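Telomerase reverse transcriptase (Takifugu rubripes, PDB 4LMO) forms, as the RNA-binding domain, part of the reverse transcriptase subunit of telomerase, which extends chromosome ends by copying an RNA template. Local coordinates at residues 65-70 / 181-186; 73-78 / 135-140; 141-146 / 175-180; 164-169 / 204-209. One frame throughout, in Å; residues are numbered along the deposited sequence.

Contact 1: 65-70 / 181-186; sequences LPRRFF and LKISKT
Arg68 and Ile183 bury nearly equal areas here, and Leu181 adds the one polar bond. The arginine sits on the short helix 67-70, which follows Pro66 at the N-cap position. Its chain bends at chi3 (-70°), which brings the guanidinium round to the backbone of 181-186. NH1 of Arg68 donates to the carbonyl O of Leu181 at 2.9 Å. The bond lies in the carbonyl plane and within 3° of the guanidinium plane, with an N-H...O angle of 159°, so the carbonyl is met squarely at the edge of the cation.

Ile183 uses both of its branches on the same partner. CG1 of Ile183 lies over one guanidinium face, 3.7 Å from Arg68 CZ and offset toward the rim. CG2 of Ile183 rests against the aliphatic root of the chain, 3.7 Å from Arg68 CB. The same methyl reaches the edge of a second guanidinium, 4.2 Å from Arg67 NH1.

Both segments fall in regions that, by similarity, interact with the RNA template. The contact lies at the surface of the RNA-binding domain and joins helix 67-70 to the loop before helix 191-220. Arg68 NH1 also forms a salt bridge with Glu193, and the arginine side chain touches Tyr196 and Ile200, all on helix 191-220. Replacing Arg68 by an alanine removes the guanidinium, which would probably leave the Leu181 carbonyl and the Glu193 carboxylate without this partner and take away the face that Ile183 CG1 rests on. Lys182 turns its amine elsewhere, to Asn176 O and Asp179.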
# COMPACT_ATOMS: atom_id res chain seq x y z
N LEU A 65 0.98 23.10 9.62
CA LEU A 65 1.41 22.80 8.26
C LEU A 65 1.77 24.08 7.50
O LEU A 65 0.99 25.03 7.50
CB LEU A 65 0.31 22.05 7.50
CG LEU A 65 0.06 20.57 7.80
CD1 LEU A 65 -1.22 20.11 7.12
CD2 LEU A 65 1.23 19.70 7.38
N PRO A 66 2.95 24.10 6.85
CA PRO A 66 3.31 25.18 5.93
C PRO A 66 2.25 25.33 4.83
O PRO A 66 1.53 24.37 4.54
CB PRO A 66 4.63 24.72 5.33
CG PRO A 66 5.22 23.82 6.36
CD PRO A 66 4.05 23.12 6.99
N ARG A 67 2.18 26.51 4.22
CA ARG A 67 1.14 26.80 3.23
C ARG A 67 1.13 25.79 2.07
O ARG A 67 0.06 25.37 1.63
CB ARG A 67 1.27 28.23 2.69
CG ARG A 67 -0.02 28.78 2.10
CD ARG A 67 0.19 30.11 1.39
NE ARG A 67 -0.95 30.43 0.52
CZ ARG A 67 -1.00 30.16 -0.78
NH1 ARG A 67 0.02 29.57 -1.40
NH2 ARG A 67 -2.08 30.49 -1.48
N ARG A 68 2.32 25.41 1.61
CA ARG A 68 2.50 24.44 0.54
C ARG A 68 1.80 23.11 0.86
O ARG A 68 1.07 22.57 0.03
CB ARG A 68 3.99 24.20 0.27
CG ARG A 68 4.30 23.61 -1.10
CD ARG A 68 5.72 23.07 -1.19
NE ARG A 68 6.74 24.11 -1.18
CZ ARG A 68 7.31 24.63 -2.27
NH1 ARG A 68 6.96 24.21 -3.49
NH2 ARG A 68 8.23 25.57 -2.15
N PHE A 69 2.03 22.61 2.07
CA PHE A 69 1.47 21.33 2.50
C PHE A 69 0.04 21.46 3.01
O PHE A 69 -0.73 20.50 2.95
CB PHE A 69 2.38 20.68 3.55
CG PHE A 69 3.73 20.26 3.00
CD1 PHE A 69 4.80 21.15 2.97
CD2 PHE A 69 3.92 18.97 2.49
CE1 PHE A 69 6.03 20.77 2.46
CE2 PHE A 69 5.15 18.58 1.98
CZ PHE A 69 6.20 19.48 1.97
N PHE A 70 -0.32 22.65 3.49
CA PHE A 70 -1.69 22.93 3.91
C PHE A 70 -2.66 22.84 2.73
O PHE A 70 -3.79 22.37 2.88
CB PHE A 70 -1.81 24.30 4.59
CG PHE A 70 -3.22 24.64 5.01
CD1 PHE A 70 -3.96 25.59 4.31
CD2 PHE A 70 -3.81 24.00 6.10
CE1 PHE A 70 -5.26 25.90 4.70
CE2 PHE A 70 -5.10 24.30 6.49
CZ PHE A 70 -5.83 25.25 5.78
N LEU A 181 2.43 20.30 -5.98
CA LEU A 181 3.73 20.51 -5.35
C LEU A 181 4.08 21.99 -5.23
O LEU A 181 4.95 22.37 -4.44
CB LEU A 181 4.83 19.82 -6.17
CG LEU A 181 4.85 18.30 -6.36
CD1 LEU A 181 5.90 17.92 -7.39
CD2 LEU A 181 5.12 17.59 -5.04
N LYS A 182 3.38 22.82 -6.00
CA LYS A 182 3.77 24.21 -6.22
C LYS A 182 3.08 25.20 -5.30
O LYS A 182 1.94 24.99 -4.87
CB LYS A 182 3.51 24.61 -7.68
CG LYS A 182 4.05 23.64 -8.71
CD LYS A 182 3.53 23.98 -10.10
CE LYS A 182 4.03 22.99 -11.13
NZ LYS A 182 3.27 23.07 -12.41
N ILE A 183 3.77 26.30 -5.01
CA ILE A 183 3.17 27.47 -4.35
C ILE A 183 3.02 28.65 -5.31
O ILE A 183 2.44 29.67 -4.96
CB ILE A 183 3.96 27.92 -3.10
CG1 ILE A 183 5.48 27.74 -3.28
CG2 ILE A 183 3.48 27.18 -1.86
CD1 ILE A 183 6.18 28.94 -3.88
N SER A 184 3.55 28.49 -6.52
CA SER A 184 3.55 29.56 -7.51
C SER A 184 3.69 29.02 -8.93
O SER A 184 4.51 28.13 -9.18
CB SER A 184 4.68 30.55 -7.22
OG SER A 184 4.56 31.73 -8.00
N LYS A 185 2.90 29.56 -9.85
CA LYS A 185 3.04 29.25 -11.27
C LYS A 185 3.62 30.43 -12.06
O LYS A 185 3.87 30.32 -13.26
CB LYS A 185 1.70 28.81 -11.87
CG LYS A 185 1.57 27.30 -12.03
CD LYS A 185 0.28 26.94 -12.74
CE LYS A 185 0.39 25.60 -13.45
NZ LYS A 185 1.17 25.70 -14.72
N THR A 186 3.84 31.55 -11.37
CA THR A 186 4.33 32.77 -12.03
C THR A 186 5.84 32.97 -11.88
O THR A 186 6.40 32.85 -10.78
CB THR A 186 3.53 34.03 -11.59
OG1 THR A 186 3.92 35.14 -12.40
CG2 THR A 186 3.76 34.36 -10.11

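Contact 2: 73-78 / 135-140; sequences VPLFSQ and PQELWG
Gln78 packs the flat amide of its side chain against the ring of Pro135. The two side chains run past each other in opposite directions. CG of Gln78 is anti to its backbone N (chi1 -170°) and the chain is extended beyond it, which carries the amide out beside the proline. OE1 of Gln78 lies 3.6 Å from Pro135 CB, and CD of Gln78 is 3.8 Å from both Pro135 CB and CG. The neighbouring ring atom also meets backbone: Pro135 CG is 3.6 Å from the carbonyl O of Leu75.

Leu75 fills the middle of the contact. Its CD1 packs on Leu138 CD2 at 3.9 Å, and its CD2 faces Pro135 CB at 4.1 Å. Glu137 lies beside the same leucine. Phe76 and Leu138 cross at about a right angle. CE2 of Phe76 is 4.0 Å from Leu138 CD2, while Leu138 CD1 lies over one face of the ring. Phe204 of helix 191-220 touches Leu138, and Leu43 and Ile44 touch Phe76.

This is helix-to-turn packing in the helical RNA-binding domain of telomerase, with helix 73-85 set against the short helical turn 136-139.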
# COMPACT_ATOMS: atom_id res chain seq x y z
N VAL A 73 -4.09 19.32 1.79
CA VAL A 73 -5.07 18.68 2.70
C VAL A 73 -6.31 18.13 1.99
O VAL A 73 -6.65 16.96 2.19
CB VAL A 73 -5.47 19.61 3.88
CG1 VAL A 73 -6.63 19.02 4.68
CG2 VAL A 73 -4.28 19.84 4.81
N PRO A 74 -6.98 18.94 1.13
CA PRO A 74 -8.19 18.47 0.45
C PRO A 74 -7.96 17.23 -0.42
O PRO A 74 -8.81 16.34 -0.46
CB PRO A 74 -8.59 19.66 -0.43
CG PRO A 74 -8.03 20.84 0.29
CD PRO A 74 -6.72 20.36 0.84
N LEU A 75 -6.81 17.18 -1.09
CA LEU A 75 -6.46 16.06 -1.96
C LEU A 75 -6.21 14.77 -1.20
O LEU A 75 -6.61 13.69 -1.63
CB LEU A 75 -5.24 16.39 -2.81
CG LEU A 75 -5.50 17.10 -4.14
CD1 LEU A 75 -4.18 17.39 -4.85
CD2 LEU A 75 -6.43 16.27 -5.01
N PHE A 76 -5.53 14.90 -0.06
CA PHE A 76 -5.21 13.74 0.76
C PHE A 76 -6.41 13.29 1.60
O PHE A 76 -6.54 12.11 1.92
CB PHE A 76 -3.97 14.01 1.62
CG PHE A 76 -2.68 13.91 0.85
CD1 PHE A 76 -1.97 12.72 0.81
CD2 PHE A 76 -2.17 15.02 0.16
CE1 PHE A 76 -0.78 12.62 0.10
CE2 PHE A 76 -0.98 14.93 -0.55
CZ PHE A 76 -0.29 13.73 -0.58
N SER A 77 -7.29 14.24 1.92
CA SER A 77 -8.59 13.93 2.53
C SER A 77 -9.42 13.11 1.54
O SER A 77 -10.08 12.15 1.93
CB SER A 77 -9.34 15.21 2.90
OG SER A 77 -8.60 15.98 3.82
N GLN A 78 -9.36 13.51 0.27
CA GLN A 78 -10.03 12.81 -0.82
C GLN A 78 -9.50 11.38 -0.95
O GLN A 78 -10.29 10.44 -1.08
CB GLN A 78 -9.83 13.58 -2.13
CG GLN A 78 -10.68 13.08 -3.30
CD GLN A 78 -10.27 13.69 -4.63
OE1 GLN A 78 -10.51 13.11 -5.69
NE2 GLN A 78 -9.65 14.87 -4.58
N PRO A 135 -6.26 10.04 -6.02
CA PRO A 135 -6.86 11.08 -6.87
C PRO A 135 -5.96 11.40 -8.06
O PRO A 135 -4.74 11.53 -7.90
CB PRO A 135 -6.97 12.28 -5.93
CG PRO A 135 -6.99 11.70 -4.56
CD PRO A 135 -6.07 10.51 -4.64
N GLN A 136 -6.57 11.52 -9.24
CA GLN A 136 -5.84 11.69 -10.50
C GLN A 136 -4.90 12.90 -10.53
O GLN A 136 -3.81 12.82 -11.10
CB GLN A 136 -6.81 11.71 -11.69
CG GLN A 136 -6.22 12.11 -13.05
CD GLN A 136 -5.11 11.19 -13.54
OE1 GLN A 136 -5.09 9.99 -13.24
NE2 GLN A 136 -4.19 11.75 -14.31
N GLU A 137 -5.31 14.00 -9.90
CA GLU A 137 -4.49 15.21 -9.89
C GLU A 137 -3.16 15.05 -9.16
O GLU A 137 -2.22 15.82 -9.39
CB GLU A 137 -5.27 16.43 -9.38
CG GLU A 137 -6.20 16.18 -8.20
CD GLU A 137 -7.64 15.93 -8.62
OE1 GLU A 137 -8.47 16.86 -8.47
OE2 GLU A 137 -7.95 14.81 -9.09
N LEU A 138 -3.06 14.05 -8.28
CA LEU A 138 -1.82 13.74 -7.57
C LEU A 138 -0.75 13.14 -8.48
O LEU A 138 0.45 13.32 -8.23
CB LEU A 138 -2.08 12.82 -6.37
CG LEU A 138 -2.57 13.44 -5.06
CD1 LEU A 138 -2.80 12.35 -4.03
CD2 LEU A 138 -1.59 14.47 -4.52
N TRP A 139 -1.18 12.42 -9.52
CA TRP A 139 -0.27 11.87 -10.52
C TRP A 139 0.41 12.94 -11.31
O TRP A 139 1.55 12.77 -11.74
CB TRP A 139 -1.00 10.91 -11.46
CG TRP A 139 -1.51 9.65 -10.80
CD1 TRP A 139 -2.84 9.25 -10.65
CD2 TRP A 139 -0.71 8.58 -10.18
NE1 TRP A 139 -2.91 8.04 -10.00
CE2 TRP A 139 -1.68 7.59 -9.69
CE3 TRP A 139 0.65 8.36 -9.99
CZ2 TRP A 139 -1.27 6.43 -9.04
CZ3 TRP A 139 1.04 7.18 -9.34
CH2 TRP A 139 0.10 6.24 -8.88
N GLY A 140 -0.28 14.06 -11.52
CA GLY A 140 0.26 15.18 -12.28
C GLY A 140 -0.11 15.12 -13.75
O GLY A 140 -0.52 16.12 -14.33

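Contact 3: 141-146 / 175-180; sequences SEHNRL and VNNCDW
Helix 142-158 begins with a serine N-cap, and the contact is made at that cap. OG of Ser141 accepts from Asn144 N at 3.1 Å. The same oxygen takes a second bond from across the contact: Asn177 ND2 donates to Ser141 OG at 2.6 Å. This bond is bent, with an angle of 136° at the hydrogen, and the hydroxyl oxygen lies 26° out of the Asn177 amide plane. Two N-H groups therefore grip one oxygen, which fixes the rotation of the hydroxyl arm. Ser141 holds OG between its backbone N and carbonyl carbon (chi1 63°), where it can face both donors.

Asn177 comes from a short 3-10 segment, 175-177, and its side chain passes Asn144 at a slant. Cys178 follows, with its side chain near Asn144 and against Leu201 of helix 191-220.

A glycine in place of Ser141 would remove the hydroxyl, which would probably leave Asn144 N and the Asn177 amide without this acceptor and the helix start without its side-chain cap.

Beyond Cys178, Trp180 donates from NE1 to the carbonyl O of Leu138 and packs edge-to-face with Phe204. Segment 175-180 lies in a region that interacts with the RNA template by similarity. The contact thus pairs a side-chain N-cap with a loop of the probable template-binding region of the telomerase RNA-binding domain.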
# COMPACT_ATOMS: atom_id res chain seq x y z
N SER A 141 0.04 13.93 -14.34
CA SER A 141 -0.30 13.69 -15.74
C SER A 141 -0.57 12.21 -16.01
O SER A 141 -0.22 11.34 -15.20
CB SER A 141 0.82 14.18 -16.66
OG SER A 141 2.03 13.47 -16.43
N GLU A 142 -1.18 11.94 -17.16
CA GLU A 142 -1.43 10.58 -17.63
C GLU A 142 -0.10 9.86 -17.90
O GLU A 142 0.03 8.66 -17.66
CB GLU A 142 -2.30 10.61 -18.89
CG GLU A 142 -2.97 9.29 -19.24
CD GLU A 142 -4.17 8.97 -18.37
OE1 GLU A 142 -4.56 9.79 -17.51
OE2 GLU A 142 -4.73 7.86 -18.53
N HIS A 143 0.87 10.62 -18.40
CA HIS A 143 2.23 10.14 -18.60
C HIS A 143 2.87 9.67 -17.31
O HIS A 143 3.50 8.61 -17.29
CB HIS A 143 3.07 11.24 -19.26
CG HIS A 143 4.56 11.01 -19.21
ND1 HIS A 143 5.34 11.59 -18.29
CD2 HIS A 143 5.39 10.22 -20.00
CE1 HIS A 143 6.62 11.21 -18.48
NE2 HIS A 143 6.65 10.37 -19.53
N ASN A 144 2.69 10.43 -16.24
CA ASN A 144 3.27 10.08 -14.93
C ASN A 144 2.62 8.87 -14.26
O ASN A 144 3.31 8.08 -13.61
CB ASN A 144 3.25 11.29 -13.99
CG ASN A 144 4.38 12.28 -14.27
OD1 ASN A 144 4.48 13.32 -13.63
ND2 ASN A 144 5.23 11.96 -15.24
N ARG A 145 1.30 8.72 -14.42
CA ARG A 145 0.61 7.56 -13.86
C ARG A 145 1.04 6.26 -14.55
O ARG A 145 1.23 5.24 -13.90
CB ARG A 145 -0.92 7.72 -13.94
CG ARG A 145 -1.68 6.76 -13.04
CD ARG A 145 -3.14 6.62 -13.41
NE ARG A 145 -3.32 5.86 -14.64
CZ ARG A 145 -3.80 6.35 -15.77
NH1 ARG A 145 -4.18 7.62 -15.83
NH2 ARG A 145 -3.92 5.58 -16.85
N LEU A 146 1.19 6.33 -15.87
CA LEU A 146 1.56 5.16 -16.67
C LEU A 146 3.00 4.71 -16.45
O LEU A 146 3.27 3.51 -16.38
CB LEU A 146 1.30 5.41 -18.16
CG LEU A 146 -0.16 5.42 -18.64
CD1 LEU A 146 -0.26 5.97 -20.05
CD2 LEU A 146 -0.80 4.04 -18.54
N VAL A 175 8.26 16.13 -13.06
CA VAL A 175 7.96 16.74 -11.75
C VAL A 175 6.97 17.90 -11.87
O VAL A 175 6.03 18.01 -11.07
CB VAL A 175 9.26 17.20 -11.04
CG1 VAL A 175 8.95 17.91 -9.73
CG2 VAL A 175 10.18 16.02 -10.80
N ASN A 176 7.17 18.74 -12.88
CA ASN A 176 6.38 19.96 -13.04
C ASN A 176 4.93 19.75 -13.51
O ASN A 176 4.13 20.69 -13.48
CB ASN A 176 7.12 20.98 -13.92
CG ASN A 176 8.34 21.57 -13.22
OD1 ASN A 176 8.42 21.60 -11.99
ND2 ASN A 176 9.29 22.05 -14.01
N ASN A 177 4.60 18.53 -13.93
CA ASN A 177 3.22 18.15 -14.22
C ASN A 177 2.34 18.21 -12.97
O ASN A 177 1.13 18.42 -13.06
CB ASN A 177 3.15 16.75 -14.83
CG ASN A 177 3.63 16.70 -16.27
OD1 ASN A 177 3.97 17.73 -16.86
ND2 ASN A 177 3.67 15.50 -16.84
N CYS A 178 2.96 18.01 -11.81
CA CYS A 178 2.26 18.00 -10.54
C CYS A 178 2.12 19.41 -9.98
O CYS A 178 3.07 19.95 -9.39
CB CYS A 178 2.99 17.10 -9.54
SG CYS A 178 3.46 15.48 -10.19
N ASP A 179 0.94 20.00 -10.17
CA ASP A 179 0.63 21.34 -9.67
C ASP A 179 0.60 21.38 -8.14
O ASP A 179 0.92 22.41 -7.54
CB ASP A 179 -0.72 21.82 -10.22
CG ASP A 179 -0.62 22.39 -11.63
OD1 ASP A 179 0.38 22.13 -12.34
OD2 ASP A 179 -1.57 23.10 -12.04
N TRP A 180 0.20 20.26 -7.53
CA TRP A 180 0.02 20.18 -6.08
C TRP A 180 1.29 20.33 -5.29
O TRP A 180 1.24 20.48 -4.06
CB TRP A 180 -0.69 18.88 -5.71
CG TRP A 180 0.12 17.63 -5.96
CD1 TRP A 180 0.20 16.89 -7.14
CD2 TRP A 180 0.98 16.92 -5.01
NE1 TRP A 180 1.03 15.81 -6.98
CE2 TRP A 180 1.53 15.77 -5.73
CE3 TRP A 180 1.35 17.12 -3.68
CZ2 TRP A 180 2.40 14.87 -5.13
CZ3 TRP A 180 2.23 16.20 -3.09
CH2 TRP A 180 2.74 15.11 -3.79

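Contact 4: 164-169 / 204-209; sequences LSVAEL and FLAWLL
The backbones pass close at Val166 and Ala206, whose CA atoms are 6.4 Å apart, and spread to 8.7 Å between the CA atoms of Leu164 and Leu209. The small alanine stands where the approach is nearest. CG2 of Val166 is 4.3 Å from Ala206 CB, a light touch at the exposed border of the contact.

Leu164 and Leu209 reach toward each other tip to tip. CD1 of Leu164 meets Leu209 CD2 at 3.6 Å, and the CG of Leu164 is nearly as close to the same methyl. Leu164 comes from the turn just before Ser165, the N-cap residue of helix 166-169.

Leu169 lies deeper and splits its two methyls between different partners. Its CD1 packs on Leu209 CD2 at 3.8 Å, with the side chains set at a slant. That places Leu209 CD2 between Leu164 and Leu169. The other methyl lies on the backbone of the long helix: Leu169 CD2 is 3.5 Å from the carbonyl O of Leu205 and 4.0 Å from Ala206 CA. The first torsion of Leu169 (chi1 -154°) points its CG away from its own backbone N, which sends CD1 to Leu209 and CD2 to the backbone of Leu205 and Ala206. Side chain to side chain, the contact is apolar.

This is helix packing within the largely helical RNA-binding domain, joining the short helix 166-169 to the long helix 191-220. Tyr148 and Phe155 of helix 142-158 also pack on Leu209, and the Tyr148 hydroxyl is hydrogen-bonded to Leu205 O. Elsewhere on helix 191-220, Trp207 meets Leu43 and Val47 of helix 40-48.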
# COMPACT_ATOMS: atom_id res chain seq x y z
N LEU A 164 14.25 -1.75 -3.81
CA LEU A 164 13.56 -0.56 -4.28
C LEU A 164 14.56 0.57 -4.53
O LEU A 164 15.49 0.76 -3.75
CB LEU A 164 12.54 -0.13 -3.22
CG LEU A 164 11.42 0.88 -3.47
CD1 LEU A 164 10.29 0.62 -2.49
CD2 LEU A 164 11.90 2.32 -3.37
N SER A 165 14.37 1.30 -5.63
CA SER A 165 15.21 2.46 -5.91
C SER A 165 14.37 3.69 -6.27
O SER A 165 13.54 3.64 -7.18
CB SER A 165 16.21 2.17 -7.02
OG SER A 165 17.00 3.32 -7.29
N VAL A 166 14.61 4.78 -5.55
CA VAL A 166 13.92 6.04 -5.77
C VAL A 166 14.30 6.62 -7.14
O VAL A 166 13.44 7.11 -7.87
CB VAL A 166 14.19 7.05 -4.63
CG1 VAL A 166 13.58 8.41 -4.91
CG2 VAL A 166 13.66 6.50 -3.31
N ALA A 167 15.59 6.53 -7.48
CA ALA A 167 16.11 7.01 -8.76
C ALA A 167 15.47 6.29 -9.95
O ALA A 167 15.23 6.90 -10.99
CB ALA A 167 17.63 6.85 -8.80
N GLU A 168 15.22 5.00 -9.79
CA GLU A 168 14.55 4.19 -10.81
C GLU A 168 13.06 4.49 -10.84
O GLU A 168 12.43 4.48 -11.90
CB GLU A 168 14.77 2.70 -10.55
CG GLU A 168 16.20 2.23 -10.76
CD GLU A 168 16.45 0.82 -10.24
OE1 GLU A 168 15.47 0.12 -9.90
OE2 GLU A 168 17.63 0.41 -10.17
N LEU A 169 12.49 4.77 -9.67
CA LEU A 169 11.07 5.08 -9.54
C LEU A 169 10.72 6.43 -10.17
O LEU A 169 9.67 6.57 -10.79
CB LEU A 169 10.68 5.06 -8.05
CG LEU A 169 9.23 4.75 -7.68
CD1 LEU A 169 8.81 3.37 -8.16
CD2 LEU A 169 9.03 4.88 -6.17
N PHE A 204 6.48 11.14 -1.78
CA PHE A 204 5.14 10.64 -2.08
C PHE A 204 5.19 9.37 -2.93
O PHE A 204 4.57 8.36 -2.57
CB PHE A 204 4.29 11.72 -2.75
CG PHE A 204 2.99 11.21 -3.32
CD1 PHE A 204 1.93 10.88 -2.48
CD2 PHE A 204 2.82 11.07 -4.69
CE1 PHE A 204 0.73 10.42 -3.00
CE2 PHE A 204 1.62 10.61 -5.22
CZ PHE A 204 0.57 10.28 -4.37
N LEU A 205 5.91 9.42 -4.04
CA LEU A 205 6.07 8.25 -4.91
C LEU A 205 6.70 7.07 -4.18
O LEU A 205 6.28 5.92 -4.36
CB LEU A 205 6.87 8.62 -6.17
CG LEU A 205 6.11 8.92 -7.48
CD1 LEU A 205 4.85 9.74 -7.27
CD2 LEU A 205 7.01 9.58 -8.51
N ALA A 206 7.69 7.35 -3.33
CA ALA A 206 8.35 6.31 -2.53
C ALA A 206 7.42 5.75 -1.47
O ALA A 206 7.43 4.54 -1.22
CB ALA A 206 9.63 6.83 -1.91
N TRP A 207 6.62 6.62 -0.84
CA TRP A 207 5.59 6.18 0.11
C TRP A 207 4.58 5.32 -0.58
O TRP A 207 4.13 4.32 -0.02
CB TRP A 207 4.88 7.37 0.75
CG TRP A 207 3.70 6.95 1.61
CD1 TRP A 207 3.74 6.50 2.93
CD2 TRP A 207 2.27 6.92 1.23
NE1 TRP A 207 2.47 6.20 3.38
CE2 TRP A 207 1.55 6.43 2.41
CE3 TRP A 207 1.55 7.24 0.08
CZ2 TRP A 207 0.17 6.28 2.42
CZ3 TRP A 207 0.16 7.08 0.10
CH2 TRP A 207 -0.51 6.61 1.24
N LEU A 208 4.22 5.70 -1.80
CA LEU A 208 3.18 5.04 -2.57
C LEU A 208 3.54 3.58 -2.87
O LEU A 208 2.67 2.71 -2.90
CB LEU A 208 2.92 5.82 -3.86
CG LEU A 208 1.52 5.83 -4.49
CD1 LEU A 208 0.44 6.21 -3.49
CD2 LEU A 208 1.51 6.78 -5.68
N LEU A 209 4.83 3.32 -3.07
CA LEU A 209 5.29 1.96 -3.30
C LEU A 209 5.48 1.20 -1.98
O LEU A 209 4.94 0.11 -1.80
CB LEU A 209 6.59 1.95 -4.13
CG LEU A 209 7.06 0.59 -4.67
CD1 LEU A 209 5.98 -0.10 -5.49
CD2 LEU A 209 8.33 0.74 -5.50

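Overall arrangement
From the N terminus, contact 1 opens at 65-70 and closes at 181-186, the widest loop of the four. It joins helix 67-70 to the loop before helix 191-220. Contacts 2 and 3 nest inside it in series. Contact 2 ties helix 73-85 to helix 136-139, and contact 3 then ties the start of helix 142-158 to the same loop before helix 191-220. Contact 4 starts inside the loops of contacts 1 and 3, at 164-169, and ends beyond them on helix 191-220, so it crosses both. Contacts 1, 2 and 3 lie on the same side of the chain's centre. Helix 191-220 brings contact 4 against contacts 2 and 3.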